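Local coordinates for protein hypoxanthine-guanine phosphoribosyltransferase (Leishmania tarentolae, PDB 1PZM) that probably converts guanine and hypoxanthine to GMP and IMP by transferring the 5-phosphoribosyl group of phosphoribosylpyrophosphate in purine salvage, at residues A[127-139]-A[158-170]. Numbering follows the deposited sequence. Where two conformers were deposited one is given.
Sequences IVDSAITLQYLMR and PSGRKVDVLVDYP. With 5GP (guanosine-5'-monophosphate), chain C.
The carbonyl oxygen of Ser130 takes two backbone N-H groups from across the contact. Lys162 N reaches Ser130 O at 3.0 Å, almost straight (171°) and on a lone pair in the carbonyl plane, while the bond from Val163 N is weak. One residue earlier, Asp129 O receives Arg161 NH1 at 3.2 Å, the donor tilted 30° from the carbonyl plane. A bend about CB-CG (chi2 -52°) lays Arg161 CD against Ala131 CB at 3.5 Å; Val128 CG1 sits over one guanidinium face, towards the rim, and Asp156 holds NH2 in a salt bridge. Residues 129-131, between strand 127-128 and helix 132-142, and the first helical turn form the 5'-phosphate-binding loop of the type I phosphoribosyltransferase fold. The backbone N-H groups of Asp129, Ser130, Ala131 and Thr133 all bond the GMP phosphate, with Ala131 N at 2.8 Å from O1P; residues 160-163 lie against this loop. Ser130 OG accepts a hydrogen bond from Ile132 N, making an ST turn at the start of the helix. Farther along, Val163 and Val165 pack on the helix flank. Val163 CG2 lies 3.7 Å from Gln135 NE2, the two side chains crossing at about a right angle. Val165 splits its methyls: CG1 meets Gln135 CB at 3.7 Å, whereas CG2 touches both Ala131 CB and Leu134 CD2. Leu134 CD2 also touches Val167 CG2 at 4.0 Å.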
ATOM      1  N   ILE A 127       0.937  -4.600 -13.119  1.00 27.10           N
ATOM      2  CA  ILE A 127       0.876  -4.741 -14.572  1.00 27.85           C
ATOM      3  C   ILE A 127       2.046  -5.572 -15.038  1.00 28.45           C
ATOM      4  O   ILE A 127       3.169  -5.425 -14.544  1.00 29.83           O
ATOM      5  CB  ILE A 127       0.746  -3.331 -15.291  1.00 28.29           C
ATOM      6  CG1 ILE A 127       0.544  -3.514 -16.801  1.00 29.78           C
ATOM      7  CG2 ILE A 127       1.934  -2.374 -14.972  1.00 28.59           C
ATOM      8  CD1 ILE A 127      -0.254  -2.353 -17.421  1.00 29.39           C
ATOM      9  N   VAL A 128       1.772  -6.484 -15.958  1.00 27.94           N
ATOM     10  CA  VAL A 128       2.799  -7.324 -16.553  1.00 26.53           C
ATOM     11  C   VAL A 128       2.838  -7.101 -18.051  1.00 28.25           C
ATOM     12  O   VAL A 128       1.820  -7.247 -18.743  1.00 28.83           O
ATOM     13  CB  VAL A 128       2.634  -8.812 -16.202  1.00 25.52           C
ATOM     14  CG1 VAL A 128       3.721  -9.661 -16.871  1.00 27.47           C
ATOM     15  CG2 VAL A 128       2.712  -9.027 -14.666  1.00 25.74           C
ATOM     16  N   ASP A 129       4.023  -6.790 -18.576  1.00 28.59           N
ATOM     17  CA  ASP A 129       4.146  -6.483 -19.975  1.00 29.17           C
ATOM     18  C   ASP A 129       5.044  -7.557 -20.640  1.00 30.50           C
ATOM     19  O   ASP A 129       4.523  -8.577 -21.112  1.00 29.96           O
ATOM     20  CB  ASP A 129       4.625  -5.019 -20.091  1.00 30.36           C
ATOM     21  CG  ASP A 129       4.776  -4.548 -21.522  1.00 34.60           C
ATOM     22  OD1 ASP A 129       4.173  -5.148 -22.449  1.00 31.55           O
ATOM     23  OD2 ASP A 129       5.472  -3.547 -21.805  1.00 38.07           O
ATOM     24  N   SER A 130       6.385  -7.412 -20.615  1.00 29.18           N
ATOM     25  CA  SER A 130       7.231  -8.459 -21.210  1.00 30.39           C
ATOM     26  C   SER A 130       7.262  -9.691 -20.316  1.00 30.16           C
ATOM     27  O   SER A 130       7.603 -10.772 -20.784  1.00 31.95           O
ATOM     28  CB  SER A 130       8.687  -7.964 -21.381  1.00 29.22           C
ATOM     29  OG  SER A 130       9.269  -7.756 -20.071  1.00 29.49           O
ATOM     30  N   ALA A 131       6.964  -9.498 -19.033  1.00 29.49           N
ATOM     31  CA  ALA A 131       7.051 -10.558 -18.013  1.00 30.53           C
ATOM     32  C   ALA A 131       8.503 -10.899 -17.575  1.00 33.01           C
ATOM     33  O   ALA A 131       8.714 -11.816 -16.773  1.00 33.86           O
ATOM     34  CB  ALA A 131       6.289 -11.868 -18.487  1.00 29.41           C
ATOM     35  N   ILE A 132       9.503 -10.165 -18.062  1.00 34.12           N
ATOM     36  CA  ILE A 132      10.855 -10.443 -17.602  1.00 36.42           C
ATOM     37  C   ILE A 132      10.937 -10.234 -16.082  1.00 37.24           C
ATOM     38  O   ILE A 132      11.481 -11.066 -15.352  1.00 38.32           O
ATOM     39  CB  ILE A 132      11.875  -9.609 -18.430  1.00 38.56           C
ATOM     40  CG1 ILE A 132      11.895 -10.164 -19.868  1.00 39.15           C
ATOM     41  CG2 ILE A 132      13.339  -9.611 -17.815  1.00 40.54           C
ATOM     42  CD1 ILE A 132      12.533  -9.283 -20.862  1.00 45.96           C
ATOM     43  N   THR A 133      10.331  -9.163 -15.594  1.00 35.71           N
ATOM     44  CA  THR A 133      10.358  -8.860 -14.170  1.00 37.58           C
ATOM     45  C   THR A 133       9.710  -9.968 -13.318  1.00 36.40           C
ATOM     46  O   THR A 133      10.288 -10.463 -12.342  1.00 37.88           O
ATOM     47  CB  THR A 133       9.573  -7.535 -13.951  1.00 36.37           C
ATOM     48  OG1 THR A 133      10.224  -6.492 -14.699  1.00 40.50           O
ATOM     49  CG2 THR A 133       9.617  -7.098 -12.480  1.00 39.69           C
ATOM     50  N   LEU A 134       8.497 -10.329 -13.691  1.00 34.63           N
ATOM     51  CA  LEU A 134       7.761 -11.359 -12.994  1.00 34.38           C
ATOM     52  C   LEU A 134       8.521 -12.668 -13.039  1.00 36.26           C
ATOM     53  O   LEU A 134       8.580 -13.356 -12.019  1.00 37.21           O
ATOM     54  CB  LEU A 134       6.391 -11.546 -13.621  1.00 32.96           C
ATOM     55  CG  LEU A 134       5.456 -12.555 -12.922  1.00 34.84           C
ATOM     56  CD1 LEU A 134       5.243 -12.248 -11.355  1.00 32.24           C
ATOM     57  CD2 LEU A 134       4.145 -12.553 -13.626  1.00 34.41           C
ATOM     58  N   GLN A 135       9.096 -13.015 -14.199  1.00 36.38           N
ATOM     59  CA  GLN A 135       9.793 -14.288 -14.332  1.00 38.84           C
ATOM     60  C   GLN A 135      10.916 -14.367 -13.299  1.00 41.50           C
ATOM     61  O   GLN A 135      11.118 -15.404 -12.649  1.00 42.59           O
ATOM     62  CB  GLN A 135      10.356 -14.482 -15.755  1.00 39.93           C
ATOM     63  CG  GLN A 135      11.208 -15.779 -15.954  1.00 39.89           C
ATOM     64  CD  GLN A 135      11.808 -15.902 -17.341  1.00 42.58           C
ATOM     65  OE1 GLN A 135      11.564 -16.897 -18.053  1.00 45.63           O
ATOM     66  NE2 GLN A 135      12.592 -14.911 -17.736  1.00 41.63           N
ATOM     67  N   TYR A 136      11.658 -13.273 -13.155  1.00 42.20           N
ATOM     68  CA  TYR A 136      12.771 -13.238 -12.204  1.00 44.43           C
ATOM     69  C   TYR A 136      12.211 -13.472 -10.792  1.00 42.72           C
ATOM     70  O   TYR A 136      12.729 -14.299 -10.018  1.00 42.70           O
ATOM     71  CB  TYR A 136      13.477 -11.879 -12.251  1.00 44.96           C
ATOM     72  CG  TYR A 136      14.545 -11.684 -11.175  1.00 51.33           C
ATOM     73  CD1 TYR A 136      15.811 -12.242 -11.314  1.00 54.13           C
ATOM     74  CD2 TYR A 136      14.278 -10.937 -10.019  1.00 54.58           C
ATOM     75  CE1 TYR A 136      16.769 -12.070 -10.338  1.00 60.00           C
ATOM     76  CE2 TYR A 136      15.246 -10.761  -9.035  1.00 57.40           C
ATOM     77  CZ  TYR A 136      16.478 -11.330  -9.208  1.00 59.28           C
ATOM     78  OH  TYR A 136      17.442 -11.152  -8.250  1.00 64.42           O
ATOM     79  N   LEU A 137      11.139 -12.758 -10.476  1.00 39.84           N
ATOM     80  CA  LEU A 137      10.626 -12.788  -9.110  1.00 38.98           C
ATOM     81  C   LEU A 137      10.130 -14.190  -8.790  1.00 39.04           C
ATOM     82  O   LEU A 137      10.307 -14.677  -7.674  1.00 38.09           O
ATOM     83  CB  LEU A 137       9.491 -11.765  -8.914  1.00 37.69           C
ATOM     84  CG  LEU A 137       9.886 -10.287  -8.923  1.00 37.95           C
ATOM     85  CD1 LEU A 137       8.626  -9.388  -8.879  1.00 34.92           C
ATOM     86  CD2 LEU A 137      10.824  -9.932  -7.784  1.00 37.22           C
ATOM     87  N   MET A 138       9.483 -14.808  -9.774  1.00 39.15           N
ATOM     88  CA  MET A 138       8.953 -16.155  -9.627  1.00 40.95           C
ATOM     89  C   MET A 138      10.070 -17.134  -9.314  1.00 44.24           C
ATOM     90  O   MET A 138      10.018 -17.806  -8.276  1.00 45.33           O
ATOM     91  CB  MET A 138       8.172 -16.583 -10.866  1.00 40.47           C
ATOM     92  CG  MET A 138       6.778 -15.888 -10.984  1.00 37.21           C
ATOM     93  SD  MET A 138       5.851 -16.463 -12.456  1.00 42.10           S
ATOM     94  CE  MET A 138       5.718 -18.278 -12.183  1.00 41.43           C
ATOM     95  N   ARG A 139      11.097 -17.166 -10.169  1.00 46.21           N
ATOM     96  CA  ARG A 139      12.262 -18.035  -9.981  1.00 49.78           C
ATOM     97  C   ARG A 139      12.847 -17.805  -8.599  1.00 50.28           C
ATOM     98  O   ARG A 139      13.207 -18.756  -7.884  1.00 52.46           O
ATOM     99  CB  ARG A 139      13.357 -17.762 -11.036  1.00 51.66           C
ATOM    100  CG  ARG A 139      12.947 -18.009 -12.499  1.00 55.16           C
ATOM    101  CD  ARG A 139      14.111 -18.087 -13.538  1.00 64.42           C
ATOM    102  NE  ARG A 139      13.543 -18.294 -14.881  1.00 68.43           N
ATOM    103  CZ  ARG A 139      13.380 -19.477 -15.468  1.00 73.92           C
ATOM    104  NH1 ARG A 139      13.788 -20.602 -14.876  1.00 77.97           N
ATOM    105  NH2 ARG A 139      12.836 -19.540 -16.676  1.00 75.59           N
ATOM    106  N   PRO A 158      -0.652  -9.348 -22.437  1.00 27.19           N
ATOM    107  CA  PRO A 158      -0.023 -10.547 -23.021  1.00 27.76           C
ATOM    108  C   PRO A 158       0.557 -10.318 -24.423  1.00 29.52           C
ATOM    109  O   PRO A 158       1.493 -11.051 -24.873  1.00 30.44           O
ATOM    110  CB  PRO A 158      -1.151 -11.611 -22.998  1.00 27.35           C
ATOM    111  CG  PRO A 158      -2.491 -10.827 -22.951  1.00 26.16           C
ATOM    112  CD  PRO A 158      -2.112  -9.523 -22.249  1.00 26.62           C
ATOM    113  N   SER A 159       0.083  -9.293 -25.120  1.00 30.11           N
ATOM    114  CA  SER A 159       0.667  -9.076 -26.455  1.00 33.32           C
ATOM    115  C   SER A 159       2.098  -8.542 -26.319  1.00 34.60           C
ATOM    116  O   SER A 159       2.783  -8.514 -27.261  1.00 36.04           O
ATOM    117  CB  SER A 159      -0.167  -8.152 -27.351  1.00 33.57           C
ATOM    118  OG  SER A 159      -0.283  -6.838 -26.790  1.00 36.99           O
ATOM    119  N   GLY A 160       2.497  -8.123 -25.118  1.00 34.03           N
ATOM    120  CA  GLY A 160       3.846  -7.664 -24.854  1.00 36.86           C
ATOM    121  C   GLY A 160       4.913  -8.711 -24.501  1.00 36.91           C
ATOM    122  O   GLY A 160       6.078  -8.330 -24.309  1.00 39.70           O
ATOM    123  N   ARG A 161       4.542  -9.995 -24.426  1.00 35.19           N
ATOM    124  CA  ARG A 161       5.402 -11.020 -23.816  1.00 35.00           C
ATOM    125  C   ARG A 161       6.753 -11.146 -24.511  1.00 37.12           C
ATOM    126  O   ARG A 161       6.779 -11.242 -25.726  1.00 38.85           O
ATOM    127  CB  ARG A 161       4.705 -12.399 -23.809  1.00 34.91           C
ATOM    128  CG  ARG A 161       3.624 -12.624 -22.703  1.00 29.55           C
ATOM    129  CD  ARG A 161       4.155 -12.274 -21.244  1.00 32.02           C
ATOM    130  NE  ARG A 161       3.135 -12.625 -20.257  1.00 31.09           N
ATOM    131  CZ  ARG A 161       2.236 -11.807 -19.775  1.00 28.67           C
ATOM    132  NH1 ARG A 161       2.268 -10.525 -20.082  1.00 23.99           N
ATOM    133  NH2 ARG A 161       1.324 -12.280 -18.946  1.00 27.76           N
ATOM    134  N   LYS A 162       7.847 -11.185 -23.746  1.00 37.94           N
ATOM    135  CA  LYS A 162       9.165 -11.576 -24.290  1.00 41.53           C
ATOM    136  C   LYS A 162       9.635 -12.884 -23.684  1.00 42.75           C
ATOM    137  O   LYS A 162      10.557 -13.492 -24.180  1.00 44.65           O
ATOM    138  CB  LYS A 162      10.227 -10.516 -24.033  1.00 41.04           C
ATOM    139  CG  LYS A 162      10.134  -9.268 -24.890  0.50 43.10           C
ATOM    140  CD  LYS A 162      11.308  -8.320 -24.596  0.50 43.25           C
ATOM    141  CE  LYS A 162      10.912  -6.884 -24.885  0.50 44.01           C
ATOM    142  NZ  LYS A 162      11.717  -5.900 -24.113  0.50 46.05           N
ATOM    143  N   VAL A 163       8.997 -13.308 -22.597  1.00 42.13           N
ATOM    144  CA  VAL A 163       9.223 -14.657 -22.062  1.00 42.52           C
ATOM    145  C   VAL A 163       7.875 -15.309 -21.690  1.00 43.21           C
ATOM    146  O   VAL A 163       6.842 -14.634 -21.704  1.00 42.19           O
ATOM    147  CB  VAL A 163      10.192 -14.657 -20.862  1.00 42.35           C
ATOM    148  CG1 VAL A 163      11.596 -14.260 -21.306  1.00 39.95           C
ATOM    149  CG2 VAL A 163       9.647 -13.731 -19.682  1.00 35.99           C
ATOM    150  N   ASP A 164       7.913 -16.584 -21.324  1.00 45.14           N
ATOM    151  CA  ASP A 164       6.721 -17.382 -21.106  1.00 48.26           C
ATOM    152  C   ASP A 164       6.491 -17.658 -19.622  1.00 48.29           C
ATOM    153  O   ASP A 164       7.288 -18.383 -18.995  1.00 50.39           O
ATOM    154  CB  ASP A 164       6.858 -18.689 -21.876  1.00 51.18           C
ATOM    155  CG  ASP A 164       6.142 -18.639 -23.190  1.00 55.52           C
ATOM    156  OD1 ASP A 164       4.999 -18.109 -23.186  1.00 59.28           O
ATOM    157  OD2 ASP A 164       6.630 -19.096 -24.251  1.00 61.90           O
ATOM    158  N   VAL A 165       5.474 -17.021 -19.043  1.00 46.41           N
ATOM    159  CA  VAL A 165       5.168 -17.231 -17.619  1.00 46.60           C
ATOM    160  C   VAL A 165       3.710 -17.573 -17.327  1.00 45.81           C
ATOM    161  O   VAL A 165       2.759 -17.084 -18.005  1.00 44.18           O
ATOM    162  CB  VAL A 165       5.561 -16.024 -16.640  1.00 46.42           C
ATOM    163  CG1 VAL A 165       7.013 -15.622 -16.784  1.00 47.44           C
ATOM    164  CG2 VAL A 165       4.607 -14.818 -16.781  1.00 44.23           C
ATOM    165  N   LEU A 166       3.547 -18.375 -16.268  1.00 45.97           N
ATOM    166  CA  LEU A 166       2.220 -18.643 -15.684  1.00 44.52           C
ATOM    167  C   LEU A 166       1.673 -17.459 -14.892  1.00 40.98           C
ATOM    168  O   LEU A 166       2.198 -17.168 -13.760  1.00 41.65           O
ATOM    169  CB  LEU A 166       2.259 -19.921 -14.815  1.00 46.43           C
ATOM    170  CG  LEU A 166       0.892 -20.354 -14.217  1.00 49.82           C
ATOM    171  CD1 LEU A 166      -0.057 -20.888 -15.317  1.00 50.62           C
ATOM    172  CD2 LEU A 166       1.040 -21.383 -13.024  1.00 53.35           C
ATOM    173  N   VAL A 167       0.661 -16.756 -15.454  1.00 37.31           N
ATOM    174  CA  VAL A 167      -0.159 -15.781 -14.621  1.00 33.67           C
ATOM    175  C   VAL A 167      -1.464 -16.429 -14.189  1.00 30.31           C
ATOM    176  O   VAL A 167      -2.366 -16.664 -15.005  1.00 27.32           O
ATOM    177  CB  VAL A 167      -0.514 -14.435 -15.306  1.00 33.32           C
ATOM    178  CG1 VAL A 167      -1.496 -13.623 -14.451  1.00 32.87           C
ATOM    179  CG2 VAL A 167       0.715 -13.568 -15.494  1.00 34.80           C
ATOM    180  N   ASP A 168      -1.517 -16.836 -12.935  1.00 28.92           N
ATOM    181  CA  ASP A 168      -2.674 -17.642 -12.493  1.00 29.53           C
ATOM    182  C   ASP A 168      -3.936 -16.790 -12.450  1.00 28.42           C
ATOM    183  O   ASP A 168      -5.009 -17.277 -12.825  1.00 24.89           O
ATOM    184  CB  ASP A 168      -2.433 -18.233 -11.117  1.00 30.49           C
ATOM    185  CG  ASP A 168      -1.120 -18.946 -11.049  1.00 33.77           C
ATOM    186  OD1 ASP A 168      -1.072 -20.084 -11.552  1.00 37.98           O
ATOM    187  OD2 ASP A 168      -0.093 -18.435 -10.591  1.00 30.78           O
ATOM    188  N   TYR A 169      -3.802 -15.529 -11.995  1.00 25.87           N
ATOM    189  CA  TYR A 169      -5.008 -14.670 -11.882  1.00 25.42           C
ATOM    190  C   TYR A 169      -4.843 -13.308 -12.578  1.00 24.31           C
ATOM    191  O   TYR A 169      -4.598 -12.298 -11.928  1.00 21.38           O
ATOM    192  CB  TYR A 169      -5.415 -14.496 -10.412  1.00 25.66           C
ATOM    193  CG  TYR A 169      -5.661 -15.810  -9.684  1.00 27.66           C
ATOM    194  CD1 TYR A 169      -6.930 -16.434  -9.699  1.00 26.21           C
ATOM    195  CD2 TYR A 169      -4.647 -16.389  -8.912  1.00 29.38           C
ATOM    196  CE1 TYR A 169      -7.135 -17.628  -9.043  1.00 28.05           C
ATOM    197  CE2 TYR A 169      -4.845 -17.566  -8.231  1.00 27.78           C
ATOM    198  CZ  TYR A 169      -6.082 -18.180  -8.290  1.00 28.60           C
ATOM    199  OH  TYR A 169      -6.280 -19.340  -7.588  1.00 29.74           O
ATOM    200  N   PRO A 170      -5.024 -13.251 -13.889  1.00 24.72           N
ATOM    201  CA  PRO A 170      -4.897 -11.981 -14.578  1.00 24.53           C
ATOM    202  C   PRO A 170      -6.298 -11.356 -14.516  1.00 25.37           C
ATOM    203  O   PRO A 170      -7.226 -11.826 -15.213  1.00 26.28           O
ATOM    204  CB  PRO A 170      -4.573 -12.391 -15.998  1.00 26.63           C
ATOM    205  CG  PRO A 170      -5.179 -13.810 -16.192  1.00 25.51           C
ATOM    206  CD  PRO A 170      -5.457 -14.335 -14.791  1.00 26.40           C
TER
HETATM  207  P   5GP C 301       7.869  -6.140 -17.670  0.50 28.79           P
HETATM  208  O1P 5GP C 301       6.685  -7.042 -17.655  0.50 28.84           O
HETATM  209  O2P 5GP C 301       8.359  -5.861 -19.045  0.50 24.92           O
HETATM  210  O3P 5GP C 301       8.942  -6.890 -16.972  0.50 30.20           O
HETATM  211  O5' 5GP C 301       7.504  -4.789 -16.885  0.50 28.40           O
HETATM  212  C5' 5GP C 301       8.469  -3.767 -16.600  0.50 32.71           C
HETATM  213  C4' 5GP C 301       7.977  -2.762 -15.516  0.50 33.02           C
HETATM  214  O4' 5GP C 301       7.119  -1.733 -16.031  0.50 34.29           O
HETATM  215  C3' 5GP C 301       7.204  -3.383 -14.356  0.50 30.93           C
HETATM  216  O3' 5GP C 301       7.544  -2.770 -13.109  0.50 26.42           O
HETATM  217  C2' 5GP C 301       5.766  -3.067 -14.736  0.50 29.75           C
HETATM  218  O2' 5GP C 301       4.942  -3.121 -13.607  0.50 25.68           O
HETATM  219  C1' 5GP C 301       5.845  -1.690 -15.413  0.50 30.93           C
HETATM  220  N9  5GP C 301       4.819  -1.503 -16.482  1.00 33.17           N
HETATM  221  C8  5GP C 301       4.670  -2.146 -17.726  1.00 30.08           C
HETATM  222  N7  5GP C 301       3.621  -1.543 -18.439  1.00 28.64           N
HETATM  223  C5  5GP C 301       3.344  -0.395 -17.728  1.00 27.84           C
HETATM  224  C6  5GP C 301       2.389   0.610 -17.927  1.00 25.73           C
HETATM  225  O6  5GP C 301       1.567   0.546 -18.892  1.00 21.45           O
HETATM  226  N1  5GP C 301       2.322   1.676 -17.031  1.00 22.09           N
HETATM  227  C2  5GP C 301       3.216   1.741 -15.961  1.00 27.21           C
HETATM  228  N2  5GP C 301       3.203   2.760 -15.105  1.00 25.14           N
HETATM  229  N3  5GP C 301       4.135   0.750 -15.760  1.00 25.49           N
HETATM  230  C4  5GP C 301       4.190  -0.306 -16.652  1.00 29.63           C